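Local coordinates for protein putative modulator of DNA gyrase (Bacteroides thetaiotaomicron, PDB 1VPB) that probably acts as a metallopeptidase of the PmbA/TldD type, cleaving peptide bonds with the help of a metal ion, at residues Ala36-Leu41 with Arg110-Pro115; Gly154-Ile159 with Arg232-Leu237; Thr248-Pro253 with Gly363-Val368; Tyr330-Asp333 with Lys339-Val342; Ile417-Ser422 with Glu444-Ser449. One frame throughout, in Å; residues are numbered along the deposited sequence.

The five contacts illustrate how chemistry follows position in a fold. Contact 3 is fully buried and purely a matter of aliphatic carbons, whereas contact 2 lies at the surface, where a salt-bridged arginine and aspartate meet two leucines. Contacts 1, 4 and 5 are intermediate: contact 1 adds a water bridge to aliphatic packing, contact 4 is apolar and only partly buried, and contact 5 couples a buried pair with a backbone hydrogen bond. Contact 1 involves strand 36-52 of the six-stranded sheet and contact 2 the loop entering its strand 159-177; their centres are about 53 Å apart. Contacts 3 and 5 touch, because strands 245-251 and 446-450 are neighbours in one sheet.

Contact 1 of 5, residues Ala36-Leu41 with Arg110-Pro115; sequences AAKVLL and RVLADP
Lys38 reaches from strand 36-52 past the side chain of Leu112, and following it outward shows how a lysine can be apolar along its stem and polar at its end. CB points to the 110-115 loop, and CG stands beside the backbone N (chi1 -59°), from where the chain runs on extended. CB, CG and CD approach no atom of the loop closely; the first to do so is CE, which lies 3.6 Å from Leu112 CD2, the two side chains running antiparallel alongside each other. Beyond it, NZ donates to a water at 2.8 Å, and that water donates in turn to Val111 O at 3.1 Å, so the ammonium group is tied to the loop backbone through a single water. Tyr72 OH is a further, direct partner of NZ.

The other branch of Leu112 serves the strand two residues earlier: CD1 rests 3.7 Å from Ala36 CB. One leucine fork thus bridges two alternate residues, Ala36 and Lys38, on the strand face turned to the loop, while Ile177 and Tyr72 of the flanking strands add to its surroundings. The intervening Ala37 points away and, with Val39, packs on helix 16-31. Such alternation is the mark of a beta strand, here one of the six-stranded antiparallel sheet, with helix 16-31 on one face and the 110-115 loop on the other.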
# COMPACT_ATOMS: atom_id res chain seq x y z
N ALA A 36 -7.92 28.19 -15.39
CA ALA A 36 -8.91 27.55 -14.53
C ALA A 36 -8.16 26.80 -13.43
O ALA A 36 -6.99 26.46 -13.58
CB ALA A 36 -9.78 26.63 -15.27
N ALA A 37 -8.83 26.58 -12.31
CA ALA A 37 -8.23 25.82 -11.21
C ALA A 37 -9.33 25.18 -10.35
O ALA A 37 -10.47 25.65 -10.34
CB ALA A 37 -7.38 26.66 -10.36
N LYS A 38 -8.92 24.15 -9.63
CA LYS A 38 -9.75 23.51 -8.57
C LYS A 38 -8.89 23.57 -7.33
O LYS A 38 -7.67 23.33 -7.40
CB LYS A 38 -10.10 22.10 -8.98
CG LYS A 38 -10.86 21.90 -10.24
CD LYS A 38 -11.02 20.49 -10.56
CE LYS A 38 -11.81 20.25 -11.84
NZ LYS A 38 -11.58 18.81 -12.27
N VAL A 39 -9.50 23.85 -6.15
CA VAL A 39 -8.79 23.87 -4.89
C VAL A 39 -9.60 23.00 -3.91
O VAL A 39 -10.80 23.09 -3.87
CB VAL A 39 -8.65 25.32 -4.34
CG1 VAL A 39 -8.04 25.32 -2.99
CG2 VAL A 39 -7.84 26.21 -5.34
N LEU A 40 -8.88 22.16 -3.22
CA LEU A 40 -9.41 21.41 -2.06
C LEU A 40 -8.63 21.75 -0.83
O LEU A 40 -7.43 21.62 -0.77
CB LEU A 40 -9.34 19.95 -2.35
CG LEU A 40 -9.54 18.98 -1.17
CD1 LEU A 40 -11.02 18.97 -0.90
CD2 LEU A 40 -8.99 17.64 -1.51
N LEU A 41 -9.35 22.12 0.24
CA LEU A 41 -8.74 22.24 1.53
C LEU A 41 -9.38 21.14 2.38
O LEU A 41 -10.60 20.98 2.38
CB LEU A 41 -9.06 23.63 2.07
CG LEU A 41 -8.52 23.95 3.47
CD1 LEU A 41 -7.09 24.26 3.46
CD2 LEU A 41 -9.29 25.15 3.95
N ARG A 110 -8.80 18.00 -20.92
CA ARG A 110 -8.83 18.39 -19.52
C ARG A 110 -9.51 19.74 -19.48
O ARG A 110 -8.92 20.81 -19.66
CB ARG A 110 -7.39 18.46 -18.87
CG ARG A 110 -6.75 17.13 -18.67
CD ARG A 110 -7.32 16.36 -17.52
NE ARG A 110 -6.62 15.13 -17.33
CZ ARG A 110 -7.05 14.14 -16.56
NH1 ARG A 110 -8.18 14.22 -15.90
NH2 ARG A 110 -6.33 13.05 -16.48
N VAL A 111 -10.83 19.69 -19.23
CA VAL A 111 -11.66 20.85 -19.13
C VAL A 111 -12.51 20.79 -17.86
O VAL A 111 -12.64 19.75 -17.25
CB VAL A 111 -12.60 21.00 -20.35
CG1 VAL A 111 -11.79 21.20 -21.63
CG2 VAL A 111 -13.54 19.82 -20.43
N LEU A 112 -13.00 21.93 -17.44
CA LEU A 112 -13.93 21.96 -16.30
C LEU A 112 -15.28 21.49 -16.81
O LEU A 112 -15.61 21.59 -18.00
CB LEU A 112 -14.03 23.37 -15.73
CG LEU A 112 -12.78 23.98 -15.01
CD1 LEU A 112 -13.11 25.26 -14.28
CD2 LEU A 112 -12.21 23.03 -14.09
N ALA A 113 -16.03 20.92 -15.89
CA ALA A 113 -17.42 20.54 -16.21
C ALA A 113 -18.27 21.78 -16.53
O ALA A 113 -17.99 22.88 -16.10
CB ALA A 113 -18.03 19.82 -15.00
N ASP A 114 -19.36 21.56 -17.27
CA ASP A 114 -20.37 22.56 -17.51
C ASP A 114 -20.98 22.90 -16.13
O ASP A 114 -21.46 21.96 -15.46
CB ASP A 114 -21.44 21.94 -18.38
CG ASP A 114 -22.65 22.82 -18.63
OD1 ASP A 114 -22.97 23.82 -17.96
OD2 ASP A 114 -23.37 22.53 -19.60
N PRO A 115 -20.96 24.13 -15.70
CA PRO A 115 -21.43 24.45 -14.34
C PRO A 115 -22.91 24.26 -14.10
O PRO A 115 -23.29 24.18 -12.92
CB PRO A 115 -20.98 25.90 -14.14
CG PRO A 115 -20.94 26.39 -15.49
CD PRO A 115 -20.53 25.35 -16.39
O HOH W 1 -13.38 18.77 -14.41

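Contact 2 of 5, residues Gly154-Ile159 with Arg232-Leu237; sequences GKDERI and RVLRKL
An Asx turn formed by Asp156 and Arg158, set within a type I beta turn from Asp156 to Ile159, presents a salt-bridged pair to Leu234 of helix 225-234 and Leu237 of the turn that follows. Asp156 OD1 accepts from the backbone N of Arg158 at 2.8 Å, the N-H meeting it nearly along the C-O axis. The same oxygen also takes the NE hydrogen of Arg158, while OD2 receives NH2 of that arginine at 3.0 Å, with an N-H...O angle of 166°. This is a side-on, two-nitrogen grip: both bonds use syn lone pairs and lie close to the guanidinium plane. The bend of the arginine at chi3 (-62°) turns the group back onto the carboxylate just two residues earlier, and the two bonds would hold it flat.

Held in this way, the pair meets the leucines. A second type I turn, from Leu234 to Leu237, brings both of them to the same side, where they also touch Ile198 of strand 181-198. Leu234 runs roughly perpendicular to the arginine, its CD2 lying 3.8 Å from Asp156 OD2 and 3.8 Å from Arg158 NH2, next to both partners of the salt bridge. Leu237 instead comes over one face of the guanidinium, displaced from the centre of the group, with CD1 3.5 Å from Arg158 NH1.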
# COMPACT_ATOMS: atom_id res chain seq x y z
N GLY A 154 -9.30 -16.82 26.36
CA GLY A 154 -9.46 -17.98 27.23
C GLY A 154 -10.68 -18.86 26.97
O GLY A 154 -10.98 -19.73 27.77
N LYS A 155 -11.38 -18.64 25.87
CA LYS A 155 -12.62 -19.37 25.61
C LYS A 155 -12.35 -20.67 24.88
O LYS A 155 -13.26 -21.49 24.75
CB LYS A 155 -13.60 -18.54 24.77
CG LYS A 155 -14.06 -17.26 25.42
CD LYS A 155 -15.04 -17.51 26.54
CE LYS A 155 -15.53 -16.19 27.11
NZ LYS A 155 -14.43 -15.37 27.71
N ASP A 156 -11.14 -20.87 24.37
CA ASP A 156 -10.84 -22.09 23.63
C ASP A 156 -9.35 -22.34 23.60
O ASP A 156 -8.55 -21.45 23.25
CB ASP A 156 -11.44 -22.05 22.23
CG ASP A 156 -11.33 -23.38 21.49
OD1 ASP A 156 -10.21 -23.87 21.26
OD2 ASP A 156 -12.34 -24.00 21.09
N GLU A 157 -8.99 -23.58 23.96
CA GLU A 157 -7.60 -24.06 24.08
C GLU A 157 -6.77 -23.82 22.83
O GLU A 157 -5.58 -23.44 22.90
CB GLU A 157 -7.62 -25.58 24.40
CG GLU A 157 -6.26 -26.23 24.69
CD GLU A 157 -5.49 -26.65 23.44
OE1 GLU A 157 -6.12 -27.08 22.43
OE2 GLU A 157 -4.22 -26.57 23.48
N ARG A 158 -7.44 -24.06 21.65
CA ARG A 158 -6.72 -23.94 20.40
C ARG A 158 -6.25 -22.52 20.12
O ARG A 158 -5.39 -22.33 19.27
CB ARG A 158 -7.55 -24.51 19.27
CG ARG A 158 -7.64 -26.02 19.41
CD ARG A 158 -8.73 -26.65 18.60
NE ARG A 158 -10.05 -26.19 19.00
CZ ARG A 158 -11.18 -26.82 18.70
NH1 ARG A 158 -11.17 -27.96 18.00
NH2 ARG A 158 -12.34 -26.30 19.11
N ILE A 159 -6.76 -21.53 20.86
CA ILE A 159 -6.46 -20.14 20.50
C ILE A 159 -4.98 -19.80 20.67
O ILE A 159 -4.41 -20.04 21.73
CB ILE A 159 -7.29 -19.13 21.33
CG1 ILE A 159 -8.80 -19.24 21.05
CG2 ILE A 159 -6.77 -17.71 21.10
CD1 ILE A 159 -9.65 -18.33 21.98
N ARG A 232 -16.00 -17.89 13.62
CA ARG A 232 -15.50 -17.95 12.25
C ARG A 232 -14.18 -18.69 12.08
O ARG A 232 -13.97 -19.40 11.09
CB ARG A 232 -15.33 -16.55 11.69
CG ARG A 232 -16.64 -15.95 11.33
CD ARG A 232 -16.62 -14.44 11.28
NE ARG A 232 -15.80 -13.92 10.19
CZ ARG A 232 -16.20 -13.88 8.92
NH1 ARG A 232 -17.36 -14.43 8.55
NH2 ARG A 232 -15.40 -13.33 8.01
N VAL A 233 -13.27 -18.51 13.01
CA VAL A 233 -11.99 -19.17 12.84
C VAL A 233 -12.10 -20.67 13.16
O VAL A 233 -11.42 -21.46 12.54
CB VAL A 233 -10.86 -18.51 13.64
CG1 VAL A 233 -11.08 -18.65 15.16
CG2 VAL A 233 -9.52 -19.07 13.18
N LEU A 234 -12.96 -21.03 14.12
CA LEU A 234 -13.16 -22.44 14.47
C LEU A 234 -13.82 -23.21 13.32
O LEU A 234 -13.61 -24.40 13.18
CB LEU A 234 -14.00 -22.60 15.74
CG LEU A 234 -13.38 -22.08 17.05
CD1 LEU A 234 -14.39 -22.02 18.18
CD2 LEU A 234 -12.16 -22.91 17.45
N ARG A 235 -14.63 -22.52 12.53
CA ARG A 235 -15.29 -23.11 11.38
C ARG A 235 -14.32 -23.43 10.26
O ARG A 235 -14.68 -24.13 9.32
CB ARG A 235 -16.38 -22.16 10.85
CG ARG A 235 -17.69 -22.28 11.64
CD ARG A 235 -18.79 -21.32 11.15
NE ARG A 235 -20.02 -21.49 11.92
N LYS A 236 -13.11 -22.89 10.35
CA LYS A 236 -12.08 -23.14 9.35
C LYS A 236 -11.35 -24.48 9.61
O LYS A 236 -10.54 -24.90 8.80
CB LYS A 236 -11.05 -22.01 9.32
CG LYS A 236 -11.63 -20.62 8.96
CD LYS A 236 -10.51 -19.70 8.44
CE LYS A 236 -11.03 -18.34 7.97
NZ LYS A 236 -9.99 -17.58 7.17
N LEU A 237 -11.65 -25.12 10.73
CA LEU A 237 -10.98 -26.36 11.09
C LEU A 237 -11.53 -27.50 10.22
O LEU A 237 -12.74 -27.60 10.03
CB LEU A 237 -11.19 -26.68 12.57
CG LEU A 237 -10.47 -25.79 13.60
CD1 LEU A 237 -10.91 -26.19 15.00
CD2 LEU A 237 -8.94 -25.88 13.45

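Contact 3 of 5, residues Thr248-Pro253 with Gly363-Val368; sequences TMVVDP and GLIAGV
Flat groups play no part where Thr248 and Val250 meet Val368 and Ile365: there are no ring faces or edges to match, and branched aliphatic side chains do all the touching. Thr248 and Val368 point at each other tip to tip, with Val368 CG1 3.7 Å from Thr248 CB and 3.9 Å from its methyl CG2. The threonine has CG2 anti to the backbone N, while OG1 sits beside that N (chi1 -58°) and is hydrogen-bonded to Glu444 OE1, so its polar arm is satisfied within a buried site.

Val250 lies alongside Val368, the two pointing opposite ways, with their CG2 methyls 3.9 Å apart. Its other methyl, CG1, faces Ile365 CG1 more distantly, at 4.3 Å. CG1 of Val368 thus serves Thr248, while its CG2 touches both Thr248 CG2 and Val250 CG2, residues two apart on one face of the strand.

The contact joins strand 245-251 to the end of helix 361-366 and the residues that lead from it into strand 370-378. That last strand runs parallel to 245-251 and is hydrogen-bonded to it, while Ile398 of strand 388-399 packs against Val250, Ile365 and Val368 alike.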
# COMPACT_ATOMS: atom_id res chain seq x y z
N THR A 248 -24.26 -25.15 -6.98
CA THR A 248 -24.90 -23.89 -6.60
C THR A 248 -23.95 -23.12 -5.67
O THR A 248 -23.48 -23.69 -4.68
CB THR A 248 -26.17 -24.15 -5.83
OG1 THR A 248 -27.07 -24.95 -6.62
CG2 THR A 248 -26.91 -22.85 -5.50
N MET A 249 -23.67 -21.86 -5.97
CA MET A 249 -22.80 -21.06 -5.11
C MET A 249 -23.61 -20.09 -4.27
O MET A 249 -24.37 -19.29 -4.79
CB MET A 249 -21.77 -20.29 -5.94
CG MET A 249 -20.83 -19.47 -5.07
SD MET A 249 -19.45 -18.67 -5.86
CE MET A 249 -20.22 -17.63 -7.06
N VAL A 250 -23.46 -20.20 -2.95
CA VAL A 250 -24.03 -19.22 -2.03
C VAL A 250 -22.88 -18.34 -1.49
O VAL A 250 -21.81 -18.84 -1.15
CB VAL A 250 -24.81 -19.88 -0.87
CG1 VAL A 250 -25.48 -18.81 0.00
CG2 VAL A 250 -25.87 -20.85 -1.41
N VAL A 251 -23.09 -17.03 -1.46
CA VAL A 251 -22.09 -16.09 -0.94
C VAL A 251 -22.68 -15.21 0.15
O VAL A 251 -23.76 -14.65 -0.01
CB VAL A 251 -21.51 -15.21 -2.05
CG1 VAL A 251 -20.27 -14.45 -1.53
CG2 VAL A 251 -21.18 -16.04 -3.28
N ASP A 252 -21.95 -15.08 1.27
CA ASP A 252 -22.44 -14.30 2.40
C ASP A 252 -22.27 -12.81 2.19
O ASP A 252 -21.63 -12.41 1.22
CB ASP A 252 -21.84 -14.80 3.72
CG ASP A 252 -20.34 -14.66 3.80
OD1 ASP A 252 -19.75 -13.81 3.10
OD2 ASP A 252 -19.68 -15.40 4.60
N PRO A 253 -22.91 -11.99 3.02
CA PRO A 253 -22.85 -10.57 2.87
C PRO A 253 -21.46 -10.04 3.18
O PRO A 253 -21.06 -8.99 2.68
CB PRO A 253 -23.85 -10.08 3.91
CG PRO A 253 -24.70 -11.19 4.19
CD PRO A 253 -23.79 -12.38 4.12
N GLY A 363 -31.74 -19.00 5.43
CA GLY A 363 -32.92 -19.36 4.65
C GLY A 363 -32.55 -19.75 3.23
O GLY A 363 -33.11 -20.69 2.65
N LEU A 364 -31.60 -19.02 2.65
CA LEU A 364 -31.07 -19.34 1.31
C LEU A 364 -30.33 -20.71 1.30
O LEU A 364 -30.53 -21.52 0.39
CB LEU A 364 -30.15 -18.21 0.83
CG LEU A 364 -30.82 -16.86 0.61
CD1 LEU A 364 -29.77 -15.77 0.41
CD2 LEU A 364 -31.73 -16.89 -0.60
N ILE A 365 -29.51 -20.96 2.32
CA ILE A 365 -28.76 -22.21 2.40
C ILE A 365 -29.74 -23.39 2.48
O ILE A 365 -29.57 -24.41 1.82
CB ILE A 365 -27.84 -22.19 3.62
CG1 ILE A 365 -26.68 -21.22 3.39
CG2 ILE A 365 -27.29 -23.57 3.94
CD1 ILE A 365 -25.97 -20.92 4.65
N ALA A 366 -30.76 -23.20 3.29
CA ALA A 366 -31.75 -24.26 3.54
C ALA A 366 -32.42 -24.74 2.25
O ALA A 366 -32.90 -25.88 2.17
CB ALA A 366 -32.78 -23.76 4.51
N GLY A 367 -32.44 -23.88 1.23
CA GLY A 367 -33.07 -24.22 -0.06
C GLY A 367 -32.16 -24.84 -1.11
O GLY A 367 -32.61 -25.12 -2.23
N VAL A 368 -30.90 -25.08 -0.77
CA VAL A 368 -29.92 -25.57 -1.76
C VAL A 368 -29.61 -27.05 -1.58
O VAL A 368 -29.21 -27.49 -0.51
CB VAL A 368 -28.62 -24.75 -1.69
CG1 VAL A 368 -27.56 -25.34 -2.60
CG2 VAL A 368 -28.91 -23.28 -2.04

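Contact 4 of 5, residues Tyr330-Asp333 with Lys339-Val342; sequences YFID and KMGV
Ile332 is oriented by a chi1 of -55°, which sets CG2 anti to the backbone N and CG1 beside it, so that CG2 meets Met340, while CD1 reaches Val342 and lies near Met340 as well. The methionine answers with a bend at chi3 (-76°) that folds its terminal methyl back: CE lies 4.0 Å from Ile332 CG2 and 4.2 Å from Ile332 CD1. Val342 supplies its CG2 methyl, 4.0 Å from Ile332 CD1, lying nearly square to the isoleucine. No hydrogen bond links the two segments; the contact consists of methyl groups at ordinary van der Waals separations. Its setting is uneven, for the isoleucine is buried whereas Val342 is exposed, so the apolar patch grades from the interior to the surface.

The residues flanking both ends of helix 334-340 meet here through side chains. Asp333 stands at its N-cap, with OD1 accepting from the backbone N of Asn336, and Gly341, at positive phi (71°), is the C-prime residue of a Schellman motif that stops the helix and turns the chain so that Val342 faces Ile332. Around this unit, Thr345 OG1 bonds to the backbone on both sides of Phe331, and Met340 also packs on Leu272 and Gln273. The contact thus closes helix 334-340 against the loop that precedes it, with helix 269-273 alongside.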
# COMPACT_ATOMS: atom_id res chain seq x y z
N TYR A 330 -23.06 3.91 -17.23
CA TYR A 330 -21.61 3.90 -17.05
C TYR A 330 -21.27 5.10 -16.14
O TYR A 330 -22.06 6.06 -16.03
CB TYR A 330 -20.94 4.09 -18.38
CG TYR A 330 -21.02 2.97 -19.38
CD1 TYR A 330 -20.75 1.66 -19.03
CD2 TYR A 330 -21.23 3.25 -20.72
CE1 TYR A 330 -20.73 0.63 -20.00
CE2 TYR A 330 -21.24 2.23 -21.66
CZ TYR A 330 -20.99 0.93 -21.30
OH TYR A 330 -21.01 -0.05 -22.29
N PHE A 331 -20.08 5.05 -15.52
CA PHE A 331 -19.62 6.09 -14.62
C PHE A 331 -18.51 6.86 -15.34
O PHE A 331 -17.37 6.45 -15.26
CB PHE A 331 -19.16 5.51 -13.29
CG PHE A 331 -20.29 4.98 -12.47
CD1 PHE A 331 -21.13 5.87 -11.82
CD2 PHE A 331 -20.53 3.63 -12.35
CE1 PHE A 331 -22.22 5.41 -11.11
CE2 PHE A 331 -21.65 3.18 -11.63
CZ PHE A 331 -22.47 4.08 -11.03
N ILE A 332 -18.91 7.92 -16.03
CA ILE A 332 -18.03 8.65 -16.95
C ILE A 332 -17.81 10.07 -16.47
O ILE A 332 -18.76 10.83 -16.40
CB ILE A 332 -18.60 8.64 -18.31
CG1 ILE A 332 -18.87 7.19 -18.76
CG2 ILE A 332 -17.56 9.19 -19.30
CD1 ILE A 332 -19.48 7.10 -20.08
N ASP A 333 -16.58 10.41 -16.13
CA ASP A 333 -16.31 11.78 -15.73
C ASP A 333 -16.13 12.70 -16.95
O ASP A 333 -16.22 12.28 -18.13
CB ASP A 333 -15.12 11.87 -14.78
CG ASP A 333 -13.80 11.67 -15.48
OD1 ASP A 333 -13.76 11.21 -16.66
OD2 ASP A 333 -12.76 11.87 -14.84
N LYS A 339 -13.14 12.64 -24.21
CA LYS A 339 -12.31 11.78 -25.03
C LYS A 339 -13.09 10.80 -25.87
O LYS A 339 -12.74 10.51 -27.02
CB LYS A 339 -11.33 11.00 -24.18
CG LYS A 339 -10.36 11.88 -23.49
CD LYS A 339 -9.30 11.12 -22.80
CE LYS A 339 -8.08 10.91 -23.66
NZ LYS A 339 -7.03 10.30 -22.77
N MET A 340 -14.17 10.30 -25.30
CA MET A 340 -14.97 9.31 -25.96
C MET A 340 -16.03 9.91 -26.85
O MET A 340 -16.63 9.19 -27.66
CB MET A 340 -15.61 8.40 -24.92
CG MET A 340 -14.59 7.47 -24.28
SD MET A 340 -15.27 6.06 -23.44
CE MET A 340 -15.80 6.91 -22.03
N GLY A 341 -16.30 11.20 -26.68
CA GLY A 341 -17.34 11.88 -27.40
C GLY A 341 -18.73 11.47 -26.96
O GLY A 341 -19.63 11.29 -27.78
N VAL A 342 -18.91 11.29 -25.64
CA VAL A 342 -20.20 10.85 -25.11
C VAL A 342 -20.54 11.76 -23.93
O VAL A 342 -19.74 12.62 -23.55
CB VAL A 342 -20.17 9.42 -24.64
CG1 VAL A 342 -19.80 8.44 -25.76
CG2 VAL A 342 -19.18 9.27 -23.47

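Contact 5 of 5, residues Ile417-Ser422 with Glu444-Ser449; sequences ITLWNS and EGVDFS
Leu419 and Val446 form the buried, apolar part of this contact, Ser422 and Glu444 its polar, solvent-side end. Leu419 CD1 lies 3.8 Å from Val446 CG2. The leucine does not start out aimed at the strand; with CG anti to the backbone N (chi1 178°), its far end swings closer and crosses the valine at a slant. Both residues are buried, and Met249 of strand 245-251 touches each of them, with Phe443 also against Leu419, so the methyl pair belongs to a larger apolar layer.

The serine end is also close, with Ser422 CB 3.3 Å from Glu444 O, but there backbone and water do the work. Glu444 N donates to Ser422 O at 3.0 Å with an N-H...O angle of 165°, the donor sitting above the carbonyl plane. Ser422 OG, placed between its own backbone N and carbonyl carbon (chi1 71°), turns back to donate to Leu419 O at 2.7 Å. That carbonyl also accepts from the backbone N of Ser422. OG in turn accepts from a water at 2.9 Å, which donates as well to Gly445 O at 3.0 Å, bridging helix end and turn. The carboxylate of Glu444 turns from the helix to its hydrogen-bond partner, Thr248 OG1.

Gly445, at positive phi, takes part in the corner by which the chain passes from strand 441-443 to 446-450, both antiparallel partners of 245-251. A short helix resting on a mixed sheet, its exit joined to that corner, is helix-on-sheet packing within the range assigned to the PmbA/TldD C-terminal domain.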
# COMPACT_ATOMS: atom_id res chain seq x y z
N ILE A 417 -19.91 -12.16 -16.65
CA ILE A 417 -21.22 -11.87 -17.22
C ILE A 417 -22.17 -13.03 -17.06
O ILE A 417 -23.29 -12.85 -16.60
CB ILE A 417 -21.09 -11.44 -18.73
CG1 ILE A 417 -20.30 -10.18 -18.85
CG2 ILE A 417 -22.45 -11.21 -19.36
CD1 ILE A 417 -20.08 -9.79 -20.30
N THR A 418 -21.75 -14.24 -17.44
CA THR A 418 -22.60 -15.44 -17.27
C THR A 418 -22.81 -15.76 -15.80
O THR A 418 -23.87 -16.27 -15.39
CB THR A 418 -22.10 -16.65 -18.11
OG1 THR A 418 -20.67 -16.76 -18.07
CG2 THR A 418 -22.44 -16.41 -19.58
N LEU A 419 -21.82 -15.50 -14.97
CA LEU A 419 -22.02 -15.63 -13.54
C LEU A 419 -23.20 -14.77 -13.07
O LEU A 419 -24.14 -15.29 -12.45
CB LEU A 419 -20.79 -15.21 -12.77
CG LEU A 419 -20.98 -15.30 -11.24
CD1 LEU A 419 -21.17 -16.70 -10.69
CD2 LEU A 419 -19.83 -14.62 -10.56
N TRP A 420 -23.17 -13.51 -13.43
CA TRP A 420 -24.21 -12.58 -13.00
C TRP A 420 -25.53 -12.87 -13.77
O TRP A 420 -26.60 -12.48 -13.32
CB TRP A 420 -23.73 -11.15 -13.08
CG TRP A 420 -22.87 -10.81 -11.91
CD1 TRP A 420 -21.51 -10.76 -11.87
CD2 TRP A 420 -23.32 -10.57 -10.57
NE1 TRP A 420 -21.08 -10.45 -10.59
CE2 TRP A 420 -22.16 -10.33 -9.77
CE3 TRP A 420 -24.57 -10.53 -9.94
CZ2 TRP A 420 -22.23 -10.06 -8.42
CZ3 TRP A 420 -24.64 -10.20 -8.60
CH2 TRP A 420 -23.47 -9.99 -7.85
N ASN A 421 -25.44 -13.58 -14.89
CA ASN A 421 -26.67 -14.04 -15.56
C ASN A 421 -27.27 -15.24 -14.85
O ASN A 421 -28.43 -15.59 -15.14
CB ASN A 421 -26.41 -14.41 -17.04
CG ASN A 421 -27.65 -14.28 -17.88
OD1 ASN A 421 -28.42 -13.36 -17.67
ND2 ASN A 421 -27.84 -15.17 -18.86
N SER A 422 -26.52 -15.90 -13.96
CA SER A 422 -27.00 -17.11 -13.25
C SER A 422 -27.42 -16.87 -11.77
O SER A 422 -27.76 -17.81 -11.06
CB SER A 422 -25.94 -18.22 -13.33
OG SER A 422 -24.85 -17.89 -12.54
N GLU A 444 -26.64 -20.24 -9.71
CA GLU A 444 -26.70 -21.63 -10.11
C GLU A 444 -25.64 -21.99 -11.13
O GLU A 444 -25.30 -21.20 -12.00
CB GLU A 444 -28.07 -21.94 -10.72
CG GLU A 444 -29.24 -21.92 -9.76
CD GLU A 444 -29.20 -23.02 -8.72
OE1 GLU A 444 -28.39 -23.97 -8.88
OE2 GLU A 444 -30.00 -22.92 -7.74
N GLY A 445 -25.17 -23.23 -11.05
CA GLY A 445 -24.33 -23.84 -12.10
C GLY A 445 -22.98 -23.17 -12.22
O GLY A 445 -22.57 -22.74 -13.30
N VAL A 446 -22.29 -23.06 -11.08
CA VAL A 446 -21.00 -22.39 -11.01
C VAL A 446 -19.91 -23.47 -10.92
O VAL A 446 -20.07 -24.46 -10.20
CB VAL A 446 -20.92 -21.46 -9.79
CG1 VAL A 446 -19.53 -20.83 -9.64
CG2 VAL A 446 -21.98 -20.35 -9.90
N ASP A 447 -18.81 -23.25 -11.65
CA ASP A 447 -17.68 -24.17 -11.71
C ASP A 447 -16.70 -23.98 -10.57
O ASP A 447 -16.19 -22.87 -10.34
CB ASP A 447 -16.96 -24.01 -13.05
CG ASP A 447 -17.60 -24.81 -14.13
OD1 ASP A 447 -17.60 -26.06 -14.00
OD2 ASP A 447 -18.11 -24.27 -15.12
N PHE A 448 -16.47 -25.09 -9.86
CA PHE A 448 -15.43 -25.19 -8.83
C PHE A 448 -14.46 -26.30 -9.22
O PHE A 448 -14.89 -27.39 -9.64
CB PHE A 448 -16.01 -25.51 -7.45
CG PHE A 448 -16.91 -24.45 -6.90
CD1 PHE A 448 -18.23 -24.34 -7.36
CD2 PHE A 448 -16.47 -23.58 -5.90
CE1 PHE A 448 -19.08 -23.38 -6.85
CE2 PHE A 448 -17.30 -22.60 -5.39
CZ PHE A 448 -18.61 -22.49 -5.87
N SER A 449 -13.17 -26.02 -9.03
CA SER A 449 -12.12 -26.99 -9.33
C SER A 449 -11.03 -26.98 -8.26
O SER A 449 -10.78 -25.96 -7.64
CB SER A 449 -11.50 -26.66 -10.67
OG SER A 449 -11.20 -25.28 -10.72
O HOH W 2 -23.01 -19.76 -13.70